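PDB 5U31: CRISPR-associated endonuclease C2c1 from Alicyclobacillus acidoterrestris, which cleaves invading DNA as an RNA-guided endonuclease of adaptive antiviral immunity, after recognising a protospacer adjacent motif, with the help of a divalent metal cation. Local coordinates for residues 136-141 and 175-180; 1077-1082 and 1095-1100; 583-588 and 609-614. The protein carries 3 engineered substitutions. All blocks are in the same frame, centred on the assembly; numbering follows the deposited sequence.

Along the chain the order is contact 1, contact 3, contact 2, each closing before the next opens. Contact 1 belongs to the REC1 domain of the recognition lobe and joins a loop to the start of helix 176-185. Contacts 2 and 3 lie in the nuclease lobe, contact 3 within the RuvC sheet, contact 2 between a strand of the Nuc-II sheet and helix 1094-1113; their centres are about 32 Å apart. Contact 1 is remote from both, with centres about 72 Å from contact 2 and about 64 Å from contact 3. Contacts 1 and 2 fall on opposite sides of the chain's centre, yet each touches a nucleotide. The guide RNA runs in the channel between the two lobes.

Contact 1: 136-141 and 175-180; sequences GGLGIA and RTADVL. With nucleotides of chain D.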
loop_
_atom_site.group_PDB
_atom_site.type_symbol
_atom_site.label_atom_id
_atom_site.label_comp_id
_atom_site.label_asym_id
_atom_site.label_seq_id
_atom_site.Cartn_x
_atom_site.Cartn_y
_atom_site.Cartn_z
ATOM N N GLY A 136 12.930 -44.458 -4.497
ATOM C CA GLY A 136 12.775 -43.422 -3.499
ATOM C C GLY A 136 11.420 -43.456 -2.817
ATOM O O GLY A 136 10.463 -44.071 -3.291
ATOM N N GLY A 137 11.355 -42.766 -1.680
ATOM C CA GLY A 137 10.184 -42.714 -0.816
ATOM C C GLY A 137 10.013 -43.932 0.061
ATOM O O GLY A 137 9.493 -43.834 1.177
ATOM N N LEU A 138 10.444 -45.092 -0.434
ATOM C CA LEU A 138 10.453 -46.308 0.362
ATOM C C LEU A 138 11.581 -46.203 1.378
ATOM O O LEU A 138 12.085 -45.104 1.640
ATOM C CB LEU A 138 10.603 -47.527 -0.547
ATOM C CG LEU A 138 9.731 -47.491 -1.817
ATOM C CD1 LEU A 138 10.089 -48.565 -2.834
ATOM C CD2 LEU A 138 8.256 -47.583 -1.456
ATOM N N GLY A 139 11.991 -47.321 1.960
ATOM C CA GLY A 139 13.091 -47.269 2.907
ATOM C C GLY A 139 14.267 -48.111 2.466
ATOM O O GLY A 139 15.007 -48.653 3.294
ATOM N N ILE A 140 14.446 -48.231 1.156
ATOM C CA ILE A 140 15.452 -49.117 0.593
ATOM C C ILE A 140 16.764 -48.390 0.326
ATOM O O ILE A 140 17.838 -48.911 0.629
ATOM C CB ILE A 140 14.907 -49.772 -0.694
ATOM C CG1 ILE A 140 13.576 -50.471 -0.412
ATOM C CG2 ILE A 140 15.891 -50.768 -1.244
ATOM C CD1 ILE A 140 13.006 -51.203 -1.618
ATOM N N ALA A 141 16.691 -47.176 -0.218
ATOM C CA ALA A 141 17.892 -46.492 -0.677
ATOM C C ALA A 141 18.837 -46.193 0.479
ATOM O O ALA A 141 18.412 -45.822 1.578
ATOM C CB ALA A 141 17.516 -45.199 -1.399
ATOM N N ARG A 175 3.167 -41.920 5.669
ATOM C CA ARG A 175 2.411 -42.804 4.793
ATOM C C ARG A 175 2.932 -42.807 3.361
ATOM O O ARG A 175 2.289 -43.392 2.484
ATOM C CB ARG A 175 0.929 -42.412 4.802
ATOM C CG ARG A 175 0.247 -42.500 6.160
ATOM C CD ARG A 175 0.265 -43.919 6.705
ATOM N NE ARG A 175 1.454 -44.180 7.512
ATOM C CZ ARG A 175 2.080 -45.352 7.558
ATOM N NH1 ARG A 175 1.640 -46.371 6.833
ATOM N NH2 ARG A 175 3.158 -45.503 8.318
ATOM N N THR A 176 4.073 -42.164 3.102
ATOM C CA THR A 176 4.623 -42.146 1.748
ATOM C C THR A 176 4.878 -43.559 1.236
ATOM O O THR A 176 4.462 -43.915 0.127
ATOM C CB THR A 176 5.919 -41.341 1.712
ATOM O OG1 THR A 176 5.692 -40.036 2.257
ATOM C CG2 THR A 176 6.406 -41.212 0.285
ATOM N N ALA A 177 5.565 -44.378 2.035
ATOM C CA ALA A 177 5.944 -45.709 1.579
ATOM C C ALA A 177 4.721 -46.566 1.295
ATOM O O ALA A 177 4.723 -47.368 0.354
ATOM C CB ALA A 177 6.841 -46.381 2.616
ATOM N N ASP A 178 3.661 -46.410 2.090
ATOM C CA ASP A 178 2.468 -47.219 1.865
ATOM C C ASP A 178 1.707 -46.753 0.630
ATOM O O ASP A 178 1.258 -47.579 -0.174
ATOM C CB ASP A 178 1.569 -47.196 3.100
ATOM C CG ASP A 178 2.175 -47.939 4.277
ATOM O OD1 ASP A 178 2.913 -47.312 5.066
ATOM O OD2 ASP A 178 1.917 -49.154 4.411
ATOM N N VAL A 179 1.562 -45.439 0.455
ATOM C CA VAL A 179 0.905 -44.928 -0.746
ATOM C C VAL A 179 1.666 -45.358 -1.992
ATOM O O VAL A 179 1.067 -45.801 -2.979
ATOM C CB VAL A 179 0.760 -43.397 -0.677
ATOM C CG1 VAL A 179 0.398 -42.848 -2.044
ATOM C CG2 VAL A 179 -0.296 -43.014 0.344
ATOM N N LEU A 180 2.995 -45.245 -1.962
ATOM C CA LEU A 180 3.797 -45.667 -3.106
ATOM C C LEU A 180 3.593 -47.145 -3.401
ATOM O O LEU A 180 3.369 -47.535 -4.554
ATOM C CB LEU A 180 5.273 -45.373 -2.853
ATOM C CG LEU A 180 5.660 -43.898 -2.893
ATOM C CD1 LEU A 180 7.142 -43.744 -2.620
ATOM C CD2 LEU A 180 5.283 -43.303 -4.239
ATOM P P DT D 7 15.007 -42.084 -0.517
ATOM O OP1 DT D 7 14.766 -43.348 0.218
ATOM O OP2 DT D 7 13.883 -41.402 -1.200
ATOM O "O5'" DT D 7 15.696 -41.066 0.501
ATOM C "C5'" DT D 7 16.764 -41.504 1.305
ATOM C "C4'" DT D 7 17.338 -40.353 2.094
ATOM O "O4'" DT D 7 17.776 -39.316 1.175
ATOM C "C3'" DT D 7 16.351 -39.677 3.060
ATOM O "O3'" DT D 7 17.002 -39.420 4.304
ATOM C "C2'" DT D 7 16.001 -38.385 2.330
ATOM C "C1'" DT D 7 17.321 -38.078 1.651
ATOM N N1 DT D 7 17.195 -37.132 0.516
ATOM C C2 DT D 7 18.038 -36.046 0.451
ATOM O O2 DT D 7 18.902 -35.819 1.278
ATOM N N3 DT D 7 17.831 -35.227 -0.622
ATOM C C4 DT D 7 16.887 -35.379 -1.616
ATOM O O4 DT D 7 16.778 -34.587 -2.538
ATOM C C5 DT D 7 16.035 -36.534 -1.491
ATOM C C7 DT D 7 14.968 -36.793 -2.511
ATOM C C6 DT D 7 16.221 -37.342 -0.437
ATOM P P DT D 6 15.472 -43.094 -6.752
ATOM O OP1 DT D 6 15.462 -44.559 -6.547
ATOM O OP2 DT D 6 14.254 -42.355 -7.178
ATOM O "O5'" DT D 6 15.983 -42.398 -5.406
ATOM C "C5'" DT D 6 17.073 -42.936 -4.704
ATOM C "C4'" DT D 6 17.473 -42.014 -3.574
ATOM O "O4'" DT D 6 18.041 -40.810 -4.107
ATOM C "C3'" DT D 6 16.320 -41.530 -2.710
ATOM O "O3'" DT D 6 16.158 -42.379 -1.597
ATOM C "C2'" DT D 6 16.749 -40.115 -2.278
ATOM C "C1'" DT D 6 18.032 -39.865 -3.074
ATOM N N1 DT D 6 18.115 -38.503 -3.649
ATOM C C2 DT D 6 19.058 -37.638 -3.158
ATOM O O2 DT D 6 19.844 -37.943 -2.280
ATOM N N3 DT D 6 19.058 -36.398 -3.737
ATOM C C4 DT D 6 18.222 -35.945 -4.736
ATOM O O4 DT D 6 18.305 -34.808 -5.192
ATOM C C5 DT D 6 17.243 -36.902 -5.204
ATOM C C7 DT D 6 16.275 -36.525 -6.284
ATOM C C6 DT D 6 17.238 -38.123 -4.645
#
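L138 reaches across to helix 176-185 with a single branch: its CD2 rests against CB of L180 at 4.0 Å, and the two leucine side chains cross obliquely. The same methyl passes near the backbone of the first helical turn, 4.0 Å from O of A177. L138 holds CG beside its own backbone N (chi1 -44°), which swings the branched end round toward the helix although the CB bond leaves along the flank of the contact. L180 is met at two points: CB by L138, and CD1 by the glycine backbone, against which it lies 3.7 Å from CA of G137 and close to O of G136. G137 has a positive phi (79°), a conformation that favours glycine, and its lack of a side chain lets the leucine methyl come up against the main chain.

The arrangement is a glycine-rich loop of the REC1 domain, between helices 118-130 and 148-154, laid over the N-terminal turn of helix 176-185, with R175 at the N-cap position. T176 turns its CG2 methyl, which stands anti to the backbone N, to O of G137 and keeps OG1 for K124 of helix 118-130. The CB of A177 approaches the same glycine oxygen at 3.9 Å from a different direction, roughly at right angles to that of the T176 methyl.

On the side of the loop turned from the helix lies DNA chain D. The amide N of G137 donates to OP2 of DT7 of chain D at 2.9 Å in a nearly straight bond (168°), while CB of A141 approaches OP1 of that nucleotide, 3.7 Å away.

Contact 2: 1077-1082 and 1095-1100; sequences VLMRDP and KEFWSM. With nucleotides of chain E.
The CB of M1079, a selenomethionine, sits over one face of the F1097 ring, 3.6 Å from the centroid and only 18° off the ring normal, a CH-pi contact. Its chain then bends at chi2 (-80°) and carries CE to the edge of the W1098 indole, near the ring plane and 3.8 Å from NE1. The SE atom is 5.3 Å from the centroid of the five-membered indole ring and approaches it obliquely, a Met-aromatic contact. F1097 puts CD2 over the opposite indole face from DG2 of chain E; CB of W1098 itself comes within 3.5 Å of C5 of that nucleotide. This tight part joins strand 1076-1079 of the antiparallel Nuc-II sheet to helix 1094-1113. The W1098 side chain is about 9 Å from that of S900 and about 10 Å from that of R912, both phosphate-binding, so the contact borders the nucleic-acid-binding surface. The far end of the F1097 ring meets main chain, CE1 to D1081 N at 3.8 Å; the D1081 side chain stands farther off, CB to CE1 at 4.2 Å. The looser side is at partly exposed R1080, whose CB bond leads away from the helix and whose NE bonds to O of Q997, and at exposed S1099, whose OG bonds to O of E1096.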
loop_
_atom_site.group_PDB
_atom_site.type_symbol
_atom_site.label_atom_id
_atom_site.label_comp_id
_atom_site.label_asym_id
_atom_site.label_seq_id
_atom_site.Cartn_x
_atom_site.Cartn_y
_atom_site.Cartn_z
ATOM N N VAL A 1077 -15.679 11.268 26.042
ATOM C CA VAL A 1077 -14.231 11.255 25.888
ATOM C C VAL A 1077 -13.654 12.403 26.698
ATOM O O VAL A 1077 -14.021 13.565 26.492
ATOM C CB VAL A 1077 -13.820 11.359 24.413
ATOM C CG1 VAL A 1077 -12.327 11.633 24.298
ATOM C CG2 VAL A 1077 -14.184 10.081 23.690
ATOM N N LEU A 1078 -12.750 12.078 27.617
ATOM C CA LEU A 1078 -12.079 13.065 28.450
ATOM C C LEU A 1078 -10.658 13.287 27.945
ATOM O O LEU A 1078 -9.927 12.323 27.688
ATOM C CB LEU A 1078 -12.054 12.614 29.911
ATOM C CG LEU A 1078 -13.391 12.321 30.589
ATOM C CD1 LEU A 1078 -13.179 12.026 32.056
ATOM C CD2 LEU A 1078 -14.324 13.494 30.418
HETATM N N MSE A 1079 -10.276 14.555 27.803
HETATM C CA MSE A 1079 -8.918 14.937 27.416
HETATM C C MSE A 1079 -8.202 15.623 28.570
HETATM O O MSE A 1079 -8.826 16.035 29.547
HETATM C CB MSE A 1079 -8.937 15.860 26.202
HETATM C CG MSE A 1079 -9.570 15.260 24.967
HETATM SE SE MSE A 1079 -8.384 14.074 23.976
HETATM C CE MSE A 1079 -9.590 13.665 22.501
ATOM N N ARG A 1080 -6.888 15.767 28.446
ATOM C CA ARG A 1080 -6.070 16.249 29.547
ATOM C C ARG A 1080 -4.840 16.940 28.979
ATOM O O ARG A 1080 -4.213 16.426 28.052
ATOM C CB ARG A 1080 -5.670 15.083 30.457
ATOM C CG ARG A 1080 -5.498 15.442 31.905
ATOM C CD ARG A 1080 -4.095 15.115 32.362
ATOM N NE ARG A 1080 -3.810 13.685 32.314
ATOM C CZ ARG A 1080 -3.902 12.874 33.363
ATOM N NH1 ARG A 1080 -3.614 11.586 33.233
ATOM N NH2 ARG A 1080 -4.282 13.348 34.543
ATOM N N ASP A 1081 -4.508 18.109 29.528
ATOM C CA ASP A 1081 -3.310 18.849 29.139
ATOM C C ASP A 1081 -2.159 18.493 30.069
ATOM O O ASP A 1081 -2.105 18.994 31.199
ATOM C CB ASP A 1081 -3.563 20.356 29.187
ATOM C CG ASP A 1081 -2.369 21.174 28.715
ATOM O OD1 ASP A 1081 -2.499 22.414 28.646
ATOM O OD2 ASP A 1081 -1.315 20.589 28.388
ATOM N N PRO A 1082 -1.213 17.657 29.633
ATOM C CA PRO A 1082 -0.114 17.274 30.534
ATOM C C PRO A 1082 0.706 18.450 31.022
ATOM O O PRO A 1082 1.323 18.352 32.089
ATOM C CB PRO A 1082 0.725 16.313 29.681
ATOM C CG PRO A 1082 0.316 16.559 28.278
ATOM C CD PRO A 1082 -1.110 16.997 28.322
ATOM N N LYS A 1095 -15.048 18.048 23.607
ATOM C CA LYS A 1095 -15.571 19.191 22.864
ATOM C C LYS A 1095 -15.051 20.502 23.438
ATOM O O LYS A 1095 -14.413 21.297 22.735
ATOM C CB LYS A 1095 -17.101 19.160 22.874
ATOM C CG LYS A 1095 -17.757 20.320 22.137
ATOM C CD LYS A 1095 -19.266 20.332 22.359
ATOM C CE LYS A 1095 -19.938 21.437 21.562
ATOM N NZ LYS A 1095 -19.660 21.310 20.103
ATOM N N GLU A 1096 -15.303 20.739 24.728
ATOM C CA GLU A 1096 -14.865 21.981 25.355
ATOM C C GLU A 1096 -13.348 22.064 25.456
ATOM O O GLU A 1096 -12.789 23.163 25.404
ATOM C CB GLU A 1096 -15.495 22.126 26.742
ATOM C CG GLU A 1096 -16.994 22.385 26.734
ATOM C CD GLU A 1096 -17.808 21.125 26.516
ATOM O OE1 GLU A 1096 -17.211 20.030 26.512
ATOM O OE2 GLU A 1096 -19.043 21.228 26.351
ATOM N N PHE A 1097 -12.669 20.925 25.600
ATOM C CA PHE A 1097 -11.213 20.936 25.682
ATOM C C PHE A 1097 -10.599 21.580 24.445
ATOM O O PHE A 1097 -9.788 22.505 24.551
ATOM C CB PHE A 1097 -10.689 19.512 25.873
ATOM C CG PHE A 1097 -9.194 19.424 26.000
ATOM C CD1 PHE A 1097 -8.571 19.676 27.209
ATOM C CD2 PHE A 1097 -8.411 19.075 24.910
ATOM C CE1 PHE A 1097 -7.199 19.589 27.329
ATOM C CE2 PHE A 1097 -7.042 18.989 25.023
ATOM C CZ PHE A 1097 -6.435 19.244 26.233
ATOM N N TRP A 1098 -10.991 21.122 23.257
ATOM C CA TRP A 1098 -10.405 21.662 22.038
ATOM C C TRP A 1098 -10.918 23.048 21.685
ATOM O O TRP A 1098 -10.342 23.692 20.803
ATOM C CB TRP A 1098 -10.646 20.712 20.869
ATOM C CG TRP A 1098 -9.859 19.454 20.993
ATOM C CD1 TRP A 1098 -10.343 18.199 21.206
ATOM C CD2 TRP A 1098 -8.433 19.333 20.931
ATOM N NE1 TRP A 1098 -9.306 17.301 21.275
ATOM C CE2 TRP A 1098 -8.123 17.972 21.109
ATOM C CE3 TRP A 1098 -7.390 20.242 20.740
ATOM C CZ2 TRP A 1098 -6.816 17.501 21.102
ATOM C CZ3 TRP A 1098 -6.098 19.772 20.733
ATOM C CH2 TRP A 1098 -5.819 18.415 20.913
ATOM N N SER A 1099 -11.977 23.527 22.333
ATOM C CA SER A 1099 -12.377 24.908 22.107
ATOM C C SER A 1099 -11.609 25.862 23.007
ATOM O O SER A 1099 -11.445 27.037 22.662
ATOM C CB SER A 1099 -13.883 25.067 22.314
ATOM O OG SER A 1099 -14.246 24.762 23.648
HETATM N N MSE A 1100 -11.128 25.378 24.147
HETATM C CA MSE A 1100 -10.266 26.172 25.009
HETATM C C MSE A 1100 -8.921 26.335 24.329
HETATM O O MSE A 1100 -8.303 27.399 24.400
HETATM C CB MSE A 1100 -10.101 25.513 26.377
HETATM C CG MSE A 1100 -11.391 25.408 27.171
HETATM SE SE MSE A 1100 -11.160 24.502 28.884
HETATM C CE MSE A 1100 -13.013 24.511 29.500
ATOM P P DG E 2 -13.047 16.594 13.700
ATOM O OP1 DG E 2 -13.884 15.863 12.724
ATOM O OP2 DG E 2 -13.442 16.601 15.125
ATOM O "O5'" DG E 2 -11.545 16.027 13.566
ATOM C "C5'" DG E 2 -10.438 16.731 14.157
ATOM C "C4'" DG E 2 -9.581 15.813 15.010
ATOM O "O4'" DG E 2 -9.033 16.560 16.115
ATOM C "C3'" DG E 2 -10.333 14.692 15.681
ATOM O "O3'" DG E 2 -9.430 13.692 16.082
ATOM C "C2'" DG E 2 -10.954 15.394 16.889
ATOM C "C1'" DG E 2 -9.942 16.509 17.202
ATOM N N9 DG E 2 -10.537 17.844 17.353
ATOM C C8 DG E 2 -9.967 19.033 16.962
ATOM N N7 DG E 2 -10.708 20.075 17.210
ATOM C C5 DG E 2 -11.851 19.554 17.806
ATOM C C6 DG E 2 -13.010 20.215 18.291
ATOM O O6 DG E 2 -13.260 21.432 18.288
ATOM N N1 DG E 2 -13.932 19.317 18.823
ATOM C C2 DG E 2 -13.759 17.956 18.881
ATOM N N2 DG E 2 -14.761 17.253 19.430
ATOM N N3 DG E 2 -12.680 17.322 18.434
ATOM C C4 DG E 2 -11.766 18.180 17.907
#

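Contact 3: 583-588 and 609-614; sequences FRVARK and DNLVAV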
loop_
_atom_site.group_PDB
_atom_site.type_symbol
_atom_site.label_atom_id
_atom_site.label_comp_id
_atom_site.label_asym_id
_atom_site.label_seq_id
_atom_site.Cartn_x
_atom_site.Cartn_y
_atom_site.Cartn_z
ATOM N N PHE A 583 18.118 11.730 18.004
ATOM C CA PHE A 583 18.358 11.845 19.432
ATOM C C PHE A 583 19.401 10.820 19.850
ATOM O O PHE A 583 19.467 9.719 19.298
ATOM C CB PHE A 583 17.071 11.638 20.244
ATOM C CG PHE A 583 16.201 12.857 20.341
ATOM C CD1 PHE A 583 16.109 13.564 21.530
ATOM C CD2 PHE A 583 15.471 13.296 19.251
ATOM C CE1 PHE A 583 15.304 14.684 21.628
ATOM C CE2 PHE A 583 14.662 14.417 19.343
ATOM C CZ PHE A 583 14.581 15.113 20.534
ATOM N N ARG A 584 20.212 11.192 20.835
ATOM C CA ARG A 584 21.284 10.350 21.343
ATOM C C ARG A 584 21.062 10.090 22.826
ATOM O O ARG A 584 20.699 11.001 23.576
ATOM C CB ARG A 584 22.656 11.014 21.115
ATOM C CG ARG A 584 23.647 10.849 22.264
ATOM C CD ARG A 584 24.957 11.589 21.998
ATOM N NE ARG A 584 24.761 13.027 21.829
ATOM C CZ ARG A 584 24.976 13.929 22.781
ATOM N NH1 ARG A 584 25.403 13.544 23.975
ATOM N NH2 ARG A 584 24.771 15.216 22.540
ATOM N N VAL A 585 21.262 8.844 23.244
ATOM C CA VAL A 585 21.210 8.511 24.664
ATOM C C VAL A 585 22.534 8.908 25.300
ATOM O O VAL A 585 23.607 8.570 24.787
ATOM C CB VAL A 585 20.915 7.017 24.869
ATOM C CG1 VAL A 585 20.713 6.722 26.343
ATOM C CG2 VAL A 585 19.692 6.601 24.082
ATOM N N ALA A 586 22.465 9.635 26.411
ATOM C CA ALA A 586 23.670 10.139 27.055
ATOM C C ALA A 586 23.387 10.387 28.528
ATOM O O ALA A 586 22.237 10.560 28.939
ATOM C CB ALA A 586 24.169 11.425 26.387
ATOM N N ARG A 587 24.458 10.394 29.319
ATOM C CA ARG A 587 24.342 10.739 30.728
ATOM C C ARG A 587 23.989 12.211 30.875
ATOM O O ARG A 587 24.450 13.056 30.103
ATOM C CB ARG A 587 25.650 10.450 31.465
ATOM C CG ARG A 587 26.180 9.035 31.319
ATOM C CD ARG A 587 27.454 8.863 32.135
ATOM N NE ARG A 587 28.166 7.633 31.805
ATOM C CZ ARG A 587 29.339 7.286 32.326
ATOM N NH1 ARG A 587 29.937 8.078 33.207
ATOM N NH2 ARG A 587 29.919 6.147 31.966
ATOM N N LYS A 588 23.175 12.525 31.886
ATOM C CA LYS A 588 22.817 13.918 32.118
ATOM C C LYS A 588 24.023 14.770 32.501
ATOM O O LYS A 588 23.913 16.001 32.515
ATOM C CB LYS A 588 21.729 14.011 33.193
ATOM C CG LYS A 588 20.876 15.274 33.086
ATOM C CD LYS A 588 19.654 15.232 33.997
ATOM C CE LYS A 588 18.799 16.488 33.827
ATOM N NZ LYS A 588 17.611 16.519 34.730
ATOM N N ASP A 609 17.501 7.465 35.736
ATOM C CA ASP A 609 17.541 8.888 36.028
ATOM C C ASP A 609 18.857 9.532 35.623
ATOM O O ASP A 609 18.932 10.763 35.545
ATOM C CB ASP A 609 17.296 9.133 37.519
ATOM C CG ASP A 609 15.916 8.694 37.961
ATOM O OD1 ASP A 609 14.972 8.801 37.151
ATOM O OD2 ASP A 609 15.778 8.237 39.114
ATOM N N ASN A 610 19.892 8.733 35.371
ATOM C CA ASN A 610 21.179 9.277 34.965
ATOM C C ASN A 610 21.242 9.545 33.467
ATOM O O ASN A 610 22.084 10.335 33.027
ATOM C CB ASN A 610 22.299 8.318 35.384
ATOM C CG ASN A 610 23.679 8.957 35.325
ATOM O OD1 ASN A 610 23.814 10.182 35.339
ATOM N ND2 ASN A 610 24.713 8.122 35.265
ATOM N N LEU A 611 20.355 8.936 32.686
ATOM C CA LEU A 611 20.400 9.001 31.232
ATOM C C LEU A 611 19.261 9.852 30.688
ATOM O O LEU A 611 18.150 9.847 31.228
ATOM C CB LEU A 611 20.332 7.597 30.626
ATOM C CG LEU A 611 21.580 6.747 30.862
ATOM C CD1 LEU A 611 21.408 5.368 30.265
ATOM C CD2 LEU A 611 22.814 7.432 30.287
ATOM N N VAL A 612 19.552 10.582 29.611
ATOM C CA VAL A 612 18.572 11.387 28.898
ATOM C C VAL A 612 18.718 11.107 27.407
ATOM O O VAL A 612 19.644 10.427 26.966
ATOM C CB VAL A 612 18.724 12.894 29.191
ATOM C CG1 VAL A 612 18.457 13.174 30.651
ATOM C CG2 VAL A 612 20.112 13.376 28.815
ATOM N N ALA A 613 17.774 11.633 26.631
ATOM C CA ALA A 613 17.789 11.523 25.173
ATOM C C ALA A 613 18.055 12.912 24.606
ATOM O O ALA A 613 17.149 13.743 24.526
ATOM C CB ALA A 613 16.477 10.950 24.650
ATOM N N VAL A 614 19.296 13.152 24.202
ATOM C CA VAL A 614 19.740 14.471 23.766
ATOM C C VAL A 614 19.441 14.642 22.284
ATOM O O VAL A 614 19.790 13.782 21.469
ATOM C CB VAL A 614 21.238 14.656 24.046
ATOM C CG1 VAL A 614 21.704 16.014 23.563
ATOM C CG2 VAL A 614 21.514 14.488 25.524
#
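R584 and V614 run side by side on one face of the sheet, the guanidinium lying over the valine so that V614 CB sits 3.9 Å from its plane. A bend at chi3 (60°) turns the guanidinium so that one face lies along V614, with CB toward the rim of that face, and E616 holds NE in a salt bridge. The other branch of the valine, CG2, fills the shallow dip above the small A586, 4.1 Å from its CB. Beyond it the chain of K588 passes at about a right angle over V612, CG to CG1 at 4.0 Å, and lines the exposed end.

The strands pair antiparallel: R584 with V614 and A586 with V612 are hydrogen-bonded pairs, each joined by two bonds, and the link from V612 N to O of A586 is 2.8 Å. One more bond, from K588 N to O of N610, continues the pairing past the strand end. Between them, V585 faces A613 and R587 faces L611 as non-hydrogen-bonded pairs.

V585 and A613 share the other face. At the strand end L611 and R587 diverge: L611 CD1 meets V585 CG1 at 4.2 Å, whereas CD2 wedges toward the A586 carbonyl and lies 3.9 Å from CG of R587. F583 brings its ring edge to the A613 carbonyl and packs against H615 and F601, residues that bind the guide RNA; it meets H615 edge-to-face.

In the RNase H-like RuvC sheet, strand 578-587 lies between 611-621 and 566-572, the latter carrying the engineered active-site position A571. Strand 602-604 borders 611-621, while W990 of helix 977-990 packs against V585 and A613, and L547 of helix 543-549 against V585 and L611.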